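Local atomic coordinates of DNA polymerase III, beta subunit (Eubacterium rectale, PDB entry 3T0P), a protein that probably forms a ring-shaped head-to-tail homodimer around DNA that tethers DNA polymerases and other proteins to it and gives them processivity. Residues B[128-132]-B[133-137]; B[170-174]-B[175-179]; B[201-204]-B[205-208]; B[225-229]-B[230-234]. All blocks are in the same frame, centred on the assembly; numbering follows the deposited sequence.

How the interactions relate
All four contacts are local and lie in the central domain. Interactions 1, 3 and 4 touch one another. Leu135 of the first and Ile203 of the third both reach Phe226 of the fourth, so helices 132-140 and 197-206 pack together on one sheet. Interaction 2 lies apart, on a second sheet, its centre about 21 Å from those of interactions 1 and 3. Interactions 2 and 4 are antiparallel hairpins, mostly buried. The turn of one is held by an aspartate and its salt bridge; the other has a type II' turn. Interactions 1 and 3 are partly buried helix ends. A serine caps the first; mostly weak bonds and isoleucines finish the second.

Interaction 1 of 4, residues B[128-132]-B[133-137]; sequences IVLSQ and FTLKE
Phe133 meets Ser131 through its CB, which lies 3.6 Å from Ser131 OG. Its ring swings away from there, because CG is anti to the backbone N (chi1 178°). Over one face of the ring, toward the rim, sits CG of Glu137, one helix turn further on. A second flat group is the amide of Gln132. Its OE1 accepts from the backbone N of Gly209.

The polar centre is Ser131, the N-cap of helix 132-140. Its OG lies 2.9 Å from Thr134 OG1 in a hydroxyl-to-hydroxyl hydrogen bond; either could be the donor. Ser131 OG is also 3.1 Å from Thr134 N. A water joins the two residues again, accepting from Ser131 N at 3.1 Å and bonding Thr134 OG1 at 3.2 Å.

The first helical bonds follow. Leu135 N donates to Ser131 O at 3.1 Å, and Lys136 N to Gln132 O at 2.9 Å. The amine of Lys136 goes further, to the carbonyl of Ile207. On the buried side Leu130 CD1 and Leu135 CD1 make a loose contact at 4.5 Å.

Segments 128-131 and 133-137 run nearly at right angles (82°). This is a serine N-cap at a strand-to-helix junction, where strand 127-131 runs into helix 132-140, with Ser131 and Thr134 joined both directly and by water.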
loop_
_atom_site.group_PDB
_atom_site.type_symbol
_atom_site.label_atom_id
_atom_site.label_comp_id
_atom_site.label_asym_id
_atom_site.label_seq_id
_atom_site.Cartn_x
_atom_site.Cartn_y
_atom_site.Cartn_z
ATOM N N ILE B 128 0.026 -18.805 31.251
ATOM C CA ILE B 128 -0.459 -17.444 31.421
ATOM C C ILE B 128 -1.519 -17.215 30.332
ATOM O O ILE B 128 -1.248 -17.449 29.162
ATOM C CB ILE B 128 0.728 -16.435 31.342
ATOM C CG1 ILE B 128 1.684 -16.600 32.544
ATOM C CG2 ILE B 128 0.252 -14.990 31.245
ATOM C CD1 ILE B 128 2.992 -17.477 32.275
ATOM N N VAL B 129 -2.710 -16.748 30.703
ATOM C CA VAL B 129 -3.744 -16.461 29.721
ATOM C C VAL B 129 -3.959 -14.930 29.557
ATOM O O VAL B 129 -4.231 -14.232 30.518
ATOM C CB VAL B 129 -5.078 -17.163 30.064
ATOM C CG1 VAL B 129 -6.138 -16.838 29.015
ATOM C CG2 VAL B 129 -4.893 -18.663 30.185
ATOM N N LEU B 130 -3.916 -14.464 28.324
ATOM C CA LEU B 130 -4.227 -13.086 27.927
ATOM C C LEU B 130 -5.194 -13.149 26.765
ATOM O O LEU B 130 -5.117 -14.096 25.964
ATOM C CB LEU B 130 -2.951 -12.310 27.486
ATOM C CG LEU B 130 -1.834 -12.133 28.488
ATOM C CD1 LEU B 130 -0.612 -11.558 27.820
ATOM C CD2 LEU B 130 -2.253 -11.259 29.644
ATOM N N SER B 131 -6.063 -12.138 26.609
ATOM C CA SER B 131 -6.899 -12.121 25.403
ATOM C C SER B 131 -5.996 -11.794 24.232
ATOM O O SER B 131 -4.911 -11.234 24.429
ATOM C CB SER B 131 -8.061 -11.126 25.511
ATOM O OG SER B 131 -7.672 -9.761 25.537
ATOM N N GLN B 132 -6.390 -12.218 23.036
ATOM C CA GLN B 132 -5.691 -11.897 21.809
ATOM C C GLN B 132 -5.547 -10.365 21.718
ATOM O O GLN B 132 -4.476 -9.870 21.370
ATOM C CB GLN B 132 -6.482 -12.424 20.602
ATOM C CG GLN B 132 -6.256 -13.887 20.280
ATOM C CD GLN B 132 -7.064 -14.340 19.089
ATOM O OE1 GLN B 132 -7.611 -13.542 18.314
ATOM N NE2 GLN B 132 -7.216 -15.639 18.966
ATOM N N PHE B 133 -6.622 -9.632 22.088
ATOM C CA PHE B 133 -6.676 -8.174 22.086
ATOM C C PHE B 133 -5.585 -7.575 22.982
ATOM O O PHE B 133 -4.829 -6.722 22.533
ATOM C CB PHE B 133 -8.054 -7.688 22.566
ATOM C CG PHE B 133 -8.149 -6.184 22.632
ATOM C CD1 PHE B 133 -8.346 -5.431 21.476
ATOM C CD2 PHE B 133 -8.021 -5.516 23.843
ATOM C CE1 PHE B 133 -8.400 -4.035 21.533
ATOM C CE2 PHE B 133 -8.090 -4.119 23.900
ATOM C CZ PHE B 133 -8.299 -3.389 22.748
ATOM N N THR B 134 -5.519 -8.022 24.244
ATOM C CA THR B 134 -4.554 -7.522 25.220
ATOM C C THR B 134 -3.121 -7.740 24.715
ATOM O O THR B 134 -2.315 -6.817 24.792
ATOM C CB THR B 134 -4.807 -8.183 26.559
ATOM O OG1 THR B 134 -6.117 -7.825 26.996
ATOM C CG2 THR B 134 -3.792 -7.800 27.609
ATOM N N LEU B 135 -2.822 -8.932 24.163
ATOM C CA LEU B 135 -1.472 -9.225 23.708
ATOM C C LEU B 135 -1.122 -8.388 22.490
ATOM O O LEU B 135 -0.016 -7.860 22.408
ATOM C CB LEU B 135 -1.295 -10.737 23.408
ATOM C CG LEU B 135 0.081 -11.160 22.854
ATOM C CD1 LEU B 135 1.243 -10.776 23.834
ATOM C CD2 LEU B 135 0.099 -12.640 22.512
ATOM N N LYS B 136 -2.038 -8.283 21.541
ATOM C CA LYS B 136 -1.800 -7.510 20.330
ATOM C C LYS B 136 -1.641 -6.042 20.687
ATOM O O LYS B 136 -0.708 -5.403 20.202
ATOM C CB LYS B 136 -2.924 -7.721 19.307
ATOM C CG LYS B 136 -2.595 -7.191 17.917
ATOM C CD LYS B 136 -3.631 -7.649 16.874
ATOM C CE LYS B 136 -3.278 -7.183 15.477
ATOM N NZ LYS B 136 -4.016 -7.956 14.436
ATOM N N GLU B 137 -2.477 -5.542 21.587
ATOM C CA GLU B 137 -2.427 -4.139 22.005
ATOM C C GLU B 137 -1.177 -3.804 22.788
ATOM O O GLU B 137 -0.619 -2.740 22.561
ATOM C CB GLU B 137 -3.658 -3.754 22.831
ATOM C CG GLU B 137 -4.868 -3.393 21.981
ATOM C CD GLU B 137 -4.811 -2.041 21.285
ATOM O OE1 GLU B 137 -5.045 -1.010 21.961
ATOM O OE2 GLU B 137 -4.552 -2.017 20.058
HETATM O O HOH W 1 -6.505 -10.261 29.007
#

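Interaction 2 of 4, residues B[170-174]-B[175-179]; sequences VSLDG and HRISI
Asp173 and Arg176 face each other across the turn of an antiparallel beta hairpin, strands 166-172 and 176-184. From CB, the arginine chain sets out with CG between its N and carbonyl carbon (chi1 61°), which brings CG to 3.3 Å from Asp173 OD1. CD passes Asp173 OD2, and Arg176 NE donates to it at 2.9 Å in a nearly straight salt bridge (170°), with the oxygen in the guanidinium plane. Arg176 NH2 makes a weak bond to Asp173 OD2 at 3.4 Å, and NH1 a salt bridge with Asp327.

The other oxygen, Asp173 OD1, accepts the backbone N of His175 at 3.0 Å and, weakly, that of Arg176. Replacing Asp173 by an alanine would probably leave His175 N and Arg176 NE without their mates and the turn less firmly set. Gly174 has a positive phi; a side chain there would collide with the carbonyl O of Asp173.

Ser171 and Ser178 form a hydrogen-bonded pair. Both hydroxyls bond Ser145 OG, and Ser171 OG also Thr142 O. On the opposite sheet face Val170 CG1 lies beside Ile177 CG2. At the arginine tip a water donates to Asp173 OD2 at 2.6 Å and accepts from Arg176 NH2.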
loop_
_atom_site.group_PDB
_atom_site.type_symbol
_atom_site.label_atom_id
_atom_site.label_comp_id
_atom_site.label_asym_id
_atom_site.label_seq_id
_atom_site.Cartn_x
_atom_site.Cartn_y
_atom_site.Cartn_z
ATOM N N VAL B 170 8.224 -4.002 28.688
ATOM C CA VAL B 170 9.206 -2.911 28.573
ATOM C C VAL B 170 10.012 -3.036 27.287
ATOM O O VAL B 170 10.480 -4.122 26.958
ATOM C CB VAL B 170 10.171 -2.875 29.807
ATOM C CG1 VAL B 170 11.144 -1.700 29.752
ATOM C CG2 VAL B 170 9.418 -2.863 31.126
ATOM N N SER B 171 10.211 -1.903 26.594
ATOM C CA SER B 171 11.130 -1.757 25.473
ATOM C C SER B 171 11.921 -0.459 25.656
ATOM O O SER B 171 11.431 0.485 26.285
ATOM C CB SER B 171 10.417 -1.779 24.138
ATOM O OG SER B 171 9.524 -0.689 24.036
ATOM N N LEU B 172 13.162 -0.434 25.167
ATOM C CA LEU B 172 14.031 0.726 25.239
ATOM C C LEU B 172 15.089 0.645 24.144
ATOM O O LEU B 172 15.449 -0.438 23.704
ATOM C CB LEU B 172 14.658 0.919 26.646
ATOM C CG LEU B 172 15.650 -0.114 27.186
ATOM C CD1 LEU B 172 17.095 0.273 26.865
ATOM C CD2 LEU B 172 15.543 -0.200 28.690
ATOM N N ASP B 173 15.568 1.793 23.685
ATOM C CA ASP B 173 16.565 1.831 22.618
ATOM C C ASP B 173 17.759 2.735 22.982
ATOM O O ASP B 173 18.639 2.942 22.153
ATOM C CB ASP B 173 15.899 2.284 21.311
ATOM C CG ASP B 173 15.261 3.668 21.358
ATOM O OD1 ASP B 173 15.355 4.337 22.421
ATOM O OD2 ASP B 173 14.694 4.097 20.325
ATOM N N GLY B 174 17.773 3.248 24.209
ATOM C CA GLY B 174 18.817 4.149 24.697
ATOM C C GLY B 174 18.426 5.615 24.703
ATOM O O GLY B 174 19.103 6.427 25.340
ATOM N N HIS B 175 17.325 5.964 24.007
ATOM C CA HIS B 175 16.777 7.317 23.887
ATOM C C HIS B 175 15.410 7.457 24.537
ATOM O O HIS B 175 14.955 8.577 24.759
ATOM C CB HIS B 175 16.653 7.692 22.412
ATOM C CG HIS B 175 17.966 7.697 21.713
ATOM N ND1 HIS B 175 18.318 6.682 20.843
ATOM C CD2 HIS B 175 18.997 8.562 21.824
ATOM C CE1 HIS B 175 19.536 6.981 20.425
ATOM N NE2 HIS B 175 19.988 8.100 20.996
ATOM N N ARG B 176 14.732 6.337 24.788
ATOM C CA ARG B 176 13.384 6.307 25.351
ATOM C C ARG B 176 13.060 4.958 25.950
ATOM O O ARG B 176 13.726 3.972 25.639
ATOM C CB ARG B 176 12.352 6.626 24.266
ATOM C CG ARG B 176 12.359 5.621 23.130
ATOM C CD ARG B 176 11.934 6.297 21.890
ATOM N NE ARG B 176 12.248 5.528 20.693
ATOM C CZ ARG B 176 11.396 5.354 19.697
ATOM N NH1 ARG B 176 10.164 5.830 19.784
ATOM N NH2 ARG B 176 11.757 4.673 18.619
ATOM N N ILE B 177 12.007 4.913 26.778
ATOM C CA ILE B 177 11.531 3.709 27.436
ATOM C C ILE B 177 10.011 3.707 27.347
ATOM O O ILE B 177 9.361 4.711 27.649
ATOM C CB ILE B 177 12.046 3.569 28.914
ATOM C CG1 ILE B 177 13.588 3.767 29.034
ATOM C CG2 ILE B 177 11.617 2.211 29.534
ATOM C CD1 ILE B 177 14.152 3.749 30.506
ATOM N N SER B 178 9.451 2.579 26.897
ATOM C CA SER B 178 8.010 2.352 26.841
ATOM C C SER B 178 7.671 1.241 27.801
ATOM O O SER B 178 8.243 0.155 27.700
ATOM C CB SER B 178 7.567 1.996 25.436
ATOM O OG SER B 178 7.933 3.027 24.546
ATOM N N ILE B 179 6.799 1.526 28.765
ATOM C CA ILE B 179 6.381 0.564 29.788
ATOM C C ILE B 179 4.866 0.502 29.844
ATOM O O ILE B 179 4.203 1.522 30.050
ATOM C CB ILE B 179 6.956 0.879 31.208
ATOM C CG1 ILE B 179 8.459 1.197 31.166
ATOM C CG2 ILE B 179 6.658 -0.264 32.198
ATOM C CD1 ILE B 179 8.989 1.897 32.405
HETATM O O HOH W 2 13.915 2.630 18.285
#

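Interaction 3 of 4, residues B[201-204]-B[205-208]; sequences QEIS and KIIP
Glu202 and Lys205 lie side by side on helix 197-206 and point the same way. The glutamate bends at chi2 (-47°), which turns its carboxylate back toward the lysine. The lysine chain is extended and reaches along it. Lys205 NZ sits evenly between the two oxygens, 3.4 Å from both OE1 and OE2 of Glu202. Both bonds are weak, so this is a loose salt bridge. If an alanine stood in place of Glu202, the amine of Lys205 would probably lose its charged mate and be free to turn. Lower down, Lys205 CG rests 3.7 Å from Gln201 O.

The apolar side chains approach differently. Ile203 and Ile207 cross obliquely, and CD1 of Ile207 touches CG1 of Ile203 at 3.6 Å. Ile206 lies further off, its CG1 4.4 Å from Ile203 CG1. These isoleucines reach neighbouring parts of the fold: Ile207 touches Leu135 of helix 132-140, and Ile206 touches Ile54 of strand 52-58.

One carbonyl gathers the backbone here. Ile203 O accepts from Ile206 N at 3.1 Å, three residues on, with the donor far above the carbonyl plane (66° out of it). It also takes a weak bond from Ile207 N, four residues on. Lys205 N donates weakly to Glu202 O at 3.2 Å.

Three-residue bonds, one of them weak, and an extended residue, Ile207, followed by a proline are features of a helix C-terminus. Here they finish helix 197-206 against the sheet that the central region shares with strand 52-58.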
loop_
_atom_site.group_PDB
_atom_site.type_symbol
_atom_site.label_atom_id
_atom_site.label_comp_id
_atom_site.label_asym_id
_atom_site.label_seq_id
_atom_site.Cartn_x
_atom_site.Cartn_y
_atom_site.Cartn_z
ATOM N N GLN B 201 6.746 -8.874 16.578
ATOM C CA GLN B 201 6.280 -8.273 15.317
ATOM C C GLN B 201 5.547 -9.307 14.457
ATOM O O GLN B 201 4.468 -9.016 13.949
ATOM C CB GLN B 201 7.448 -7.690 14.516
ATOM C CG GLN B 201 7.982 -6.381 15.049
ATOM C CD GLN B 201 9.332 -6.016 14.460
ATOM O OE1 GLN B 201 10.096 -6.866 13.966
ATOM N NE2 GLN B 201 9.688 -4.740 14.552
ATOM N N GLU B 202 6.098 -10.528 14.343
ATOM C CA GLU B 202 5.482 -11.588 13.529
ATOM C C GLU B 202 4.184 -12.106 14.154
ATOM O O GLU B 202 3.230 -12.395 13.428
ATOM C CB GLU B 202 6.470 -12.745 13.298
ATOM C CG GLU B 202 7.704 -12.344 12.489
ATOM C CD GLU B 202 7.446 -11.537 11.225
ATOM O OE1 GLU B 202 6.560 -11.934 10.436
ATOM O OE2 GLU B 202 8.106 -10.489 11.041
ATOM N N ILE B 203 4.127 -12.182 15.490
ATOM C CA ILE B 203 2.911 -12.659 16.146
ATOM C C ILE B 203 1.765 -11.606 16.009
ATOM O O ILE B 203 0.600 -12.003 15.889
ATOM C CB ILE B 203 3.179 -13.152 17.592
ATOM C CG1 ILE B 203 2.103 -14.135 18.018
ATOM C CG2 ILE B 203 3.360 -12.050 18.590
ATOM C CD1 ILE B 203 2.588 -15.183 18.937
ATOM N N SER B 204 2.109 -10.289 15.955
ATOM C CA SER B 204 1.158 -9.213 15.700
ATOM C C SER B 204 0.404 -9.437 14.373
ATOM O O SER B 204 -0.788 -9.164 14.295
ATOM C CB SER B 204 1.870 -7.866 15.637
ATOM O OG SER B 204 2.002 -7.337 16.940
ATOM N N LYS B 205 1.102 -9.951 13.361
ATOM C CA LYS B 205 0.554 -10.196 12.020
ATOM C C LYS B 205 -0.367 -11.436 11.952
ATOM O O LYS B 205 -1.113 -11.554 10.993
ATOM C CB LYS B 205 1.707 -10.389 11.020
ATOM C CG LYS B 205 2.578 -9.159 10.799
ATOM C CD LYS B 205 3.703 -9.525 9.852
ATOM C CE LYS B 205 4.729 -8.449 9.703
ATOM N NZ LYS B 205 5.891 -8.938 8.911
ATOM N N ILE B 206 -0.290 -12.392 12.909
ATOM C CA ILE B 206 -1.123 -13.593 12.787
ATOM C C ILE B 206 -2.209 -13.693 13.859
ATOM O O ILE B 206 -3.070 -14.571 13.762
ATOM C CB ILE B 206 -0.289 -14.883 12.733
ATOM C CG1 ILE B 206 0.638 -15.080 13.965
ATOM C CG2 ILE B 206 0.469 -14.950 11.415
ATOM C CD1 ILE B 206 1.270 -16.483 14.051
ATOM N N ILE B 207 -2.180 -12.806 14.867
ATOM C CA ILE B 207 -3.147 -12.792 15.958
ATOM C C ILE B 207 -4.292 -11.863 15.542
ATOM O O ILE B 207 -4.076 -10.668 15.292
ATOM C CB ILE B 207 -2.464 -12.432 17.325
ATOM C CG1 ILE B 207 -2.276 -13.681 18.166
ATOM C CG2 ILE B 207 -3.195 -11.380 18.134
ATOM C CD1 ILE B 207 -1.218 -13.532 19.244
ATOM N N PRO B 208 -5.519 -12.419 15.417
ATOM C CA PRO B 208 -6.663 -11.592 14.979
ATOM C C PRO B 208 -6.927 -10.411 15.910
ATOM O O PRO B 208 -7.177 -9.301 15.423
ATOM C CB PRO B 208 -7.833 -12.577 14.964
ATOM C CG PRO B 208 -7.192 -13.919 14.783
ATOM C CD PRO B 208 -5.918 -13.828 15.599
#

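Interaction 4 of 4, residues B[225-229]-B[230-234]; sequences VFEFE and NTTVV. With EDO (1,2-ethanediol), chain X.
Phe228 and Thr231 lie side by side at the apolar centre. Thr231 CB sits over one face of the Phe228 ring, 4.2 Å from its centroid and 17° off the normal, a CH-pi contact. Thr231 CG2 touches Phe228 CZ at 3.7 Å. Val233 CG2 comes instead to the ring edge, 4.0 Å from Phe228 CE1. CG of Phe228 lies between its backbone N and carbonyl carbon (chi1 61°), which puts the ring beside Thr231. On the sheet face that carries Phe228, Phe226 CB meets Val233 CB; on the other sheet face, Val225 CG1 touches Thr232 CG2 at 3.8 Å.

Two hydrogen-bonded pairs tie the backbones. Phe226 and Val233 exchange nearly straight bonds. Thr231 N donates to Phe228 O at 2.9 Å, and Phe228 N to Thr231 O at 3.2 Å.

Polar atoms follow. Thr231 OG1 bonds the Thr56 hydroxyl and, at 2.8 Å, a water. Thr232 OG1 bonds O1 of an ethanediol, probably from the crystallisation liquor, at 3.2 Å. Glu227 forms a salt bridge with Arg124.

Glu229 and Asn230 form the two-residue loop of a beta hairpin, a type II' turn. Strand 231-236 also pairs with strand 52-58, joining the central and N-terminal family regions in one sheet.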
loop_
_atom_site.group_PDB
_atom_site.type_symbol
_atom_site.label_atom_id
_atom_site.label_comp_id
_atom_site.label_asym_id
_atom_site.label_seq_id
_atom_site.Cartn_x
_atom_site.Cartn_y
_atom_site.Cartn_z
ATOM N N VAL B 225 6.355 -19.871 24.490
ATOM C CA VAL B 225 5.372 -20.543 23.637
ATOM C C VAL B 225 4.047 -19.782 23.737
ATOM O O VAL B 225 3.605 -19.447 24.831
ATOM C CB VAL B 225 5.218 -22.048 24.022
ATOM C CG1 VAL B 225 4.158 -22.752 23.168
ATOM C CG2 VAL B 225 6.562 -22.785 23.956
ATOM N N PHE B 226 3.451 -19.475 22.586
ATOM C CA PHE B 226 2.149 -18.841 22.440
ATOM C C PHE B 226 1.231 -19.812 21.745
ATOM O O PHE B 226 1.584 -20.292 20.678
ATOM C CB PHE B 226 2.242 -17.551 21.595
ATOM C CG PHE B 226 3.166 -16.490 22.112
ATOM C CD1 PHE B 226 4.519 -16.501 21.780
ATOM C CD2 PHE B 226 2.681 -15.438 22.877
ATOM C CE1 PHE B 226 5.373 -15.504 22.249
ATOM C CE2 PHE B 226 3.533 -14.445 23.334
ATOM C CZ PHE B 226 4.875 -14.491 23.026
ATOM N N GLU B 227 0.071 -20.121 22.336
ATOM C CA GLU B 227 -0.933 -20.975 21.692
ATOM C C GLU B 227 -2.219 -20.205 21.520
ATOM O O GLU B 227 -2.669 -19.560 22.449
ATOM C CB GLU B 227 -1.238 -22.256 22.466
ATOM C CG GLU B 227 -0.060 -22.994 23.047
ATOM C CD GLU B 227 -0.544 -24.321 23.586
ATOM O OE1 GLU B 227 -1.499 -24.317 24.395
ATOM O OE2 GLU B 227 -0.075 -25.365 23.083
ATOM N N PHE B 228 -2.800 -20.281 20.348
ATOM C CA PHE B 228 -4.049 -19.627 20.006
ATOM C C PHE B 228 -4.617 -20.338 18.802
ATOM O O PHE B 228 -3.868 -20.666 17.881
ATOM C CB PHE B 228 -3.857 -18.106 19.758
ATOM C CG PHE B 228 -2.919 -17.755 18.633
ATOM C CD1 PHE B 228 -1.538 -17.833 18.803
ATOM C CD2 PHE B 228 -3.415 -17.380 17.384
ATOM C CE1 PHE B 228 -0.668 -17.535 17.747
ATOM C CE2 PHE B 228 -2.541 -17.065 16.331
ATOM C CZ PHE B 228 -1.172 -17.133 16.522
ATOM N N GLU B 229 -5.935 -20.618 18.840
ATOM C CA GLU B 229 -6.714 -21.307 17.802
ATOM C C GLU B 229 -6.020 -22.642 17.481
ATOM O O GLU B 229 -5.891 -23.444 18.399
ATOM C CB GLU B 229 -6.937 -20.399 16.571
ATOM C CG GLU B 229 -7.491 -19.034 16.952
ATOM C CD GLU B 229 -7.585 -17.975 15.863
ATOM O OE1 GLU B 229 -6.842 -18.052 14.853
ATOM O OE2 GLU B 229 -8.373 -17.020 16.062
ATOM N N ASN B 230 -5.492 -22.855 16.267
ATOM C CA ASN B 230 -4.823 -24.125 15.946
ATOM C C ASN B 230 -3.335 -23.929 15.674
ATOM O O ASN B 230 -2.713 -24.753 14.990
ATOM C CB ASN B 230 -5.509 -24.791 14.742
ATOM C CG ASN B 230 -6.782 -25.489 15.134
ATOM O OD1 ASN B 230 -6.768 -26.567 15.757
ATOM N ND2 ASN B 230 -7.906 -24.839 14.843
ATOM N N THR B 231 -2.768 -22.849 16.248
ATOM C CA THR B 231 -1.396 -22.408 16.044
ATOM C C THR B 231 -0.584 -22.401 17.323
ATOM O O THR B 231 -1.090 -22.101 18.398
ATOM C CB THR B 231 -1.448 -20.998 15.422
ATOM O OG1 THR B 231 -2.164 -21.108 14.196
ATOM C CG2 THR B 231 -0.075 -20.410 15.123
ATOM N N THR B 232 0.697 -22.741 17.178
ATOM C CA THR B 232 1.717 -22.725 18.220
ATOM C C THR B 232 2.886 -21.922 17.684
ATOM O O THR B 232 3.391 -22.186 16.595
ATOM C CB THR B 232 2.117 -24.144 18.644
ATOM O OG1 THR B 232 0.943 -24.842 19.041
ATOM C CG2 THR B 232 3.080 -24.149 19.816
ATOM N N VAL B 233 3.277 -20.919 18.431
ATOM C CA VAL B 233 4.421 -20.087 18.139
ATOM C C VAL B 233 5.422 -20.383 19.210
ATOM O O VAL B 233 5.066 -20.356 20.397
ATOM C CB VAL B 233 4.058 -18.593 18.053
ATOM C CG1 VAL B 233 5.310 -17.746 17.930
ATOM C CG2 VAL B 233 3.113 -18.321 16.884
ATOM N N VAL B 234 6.656 -20.750 18.802
ATOM C CA VAL B 234 7.758 -21.026 19.720
ATOM C C VAL B 234 8.936 -20.093 19.413
ATOM O O VAL B 234 9.348 -19.972 18.265
ATOM C CB VAL B 234 8.173 -22.507 19.688
ATOM C CG1 VAL B 234 9.286 -22.778 20.710
ATOM C CG2 VAL B 234 6.970 -23.408 19.948
HETATM C C1 EDO X . -1.498 -27.457 17.913
HETATM O O1 EDO X . -1.736 -26.038 17.872
HETATM C C2 EDO X . -0.082 -27.788 17.446
HETATM O O2 EDO X . 0.270 -26.976 16.318
HETATM O O HOH W 3 -4.914 -20.731 13.924
#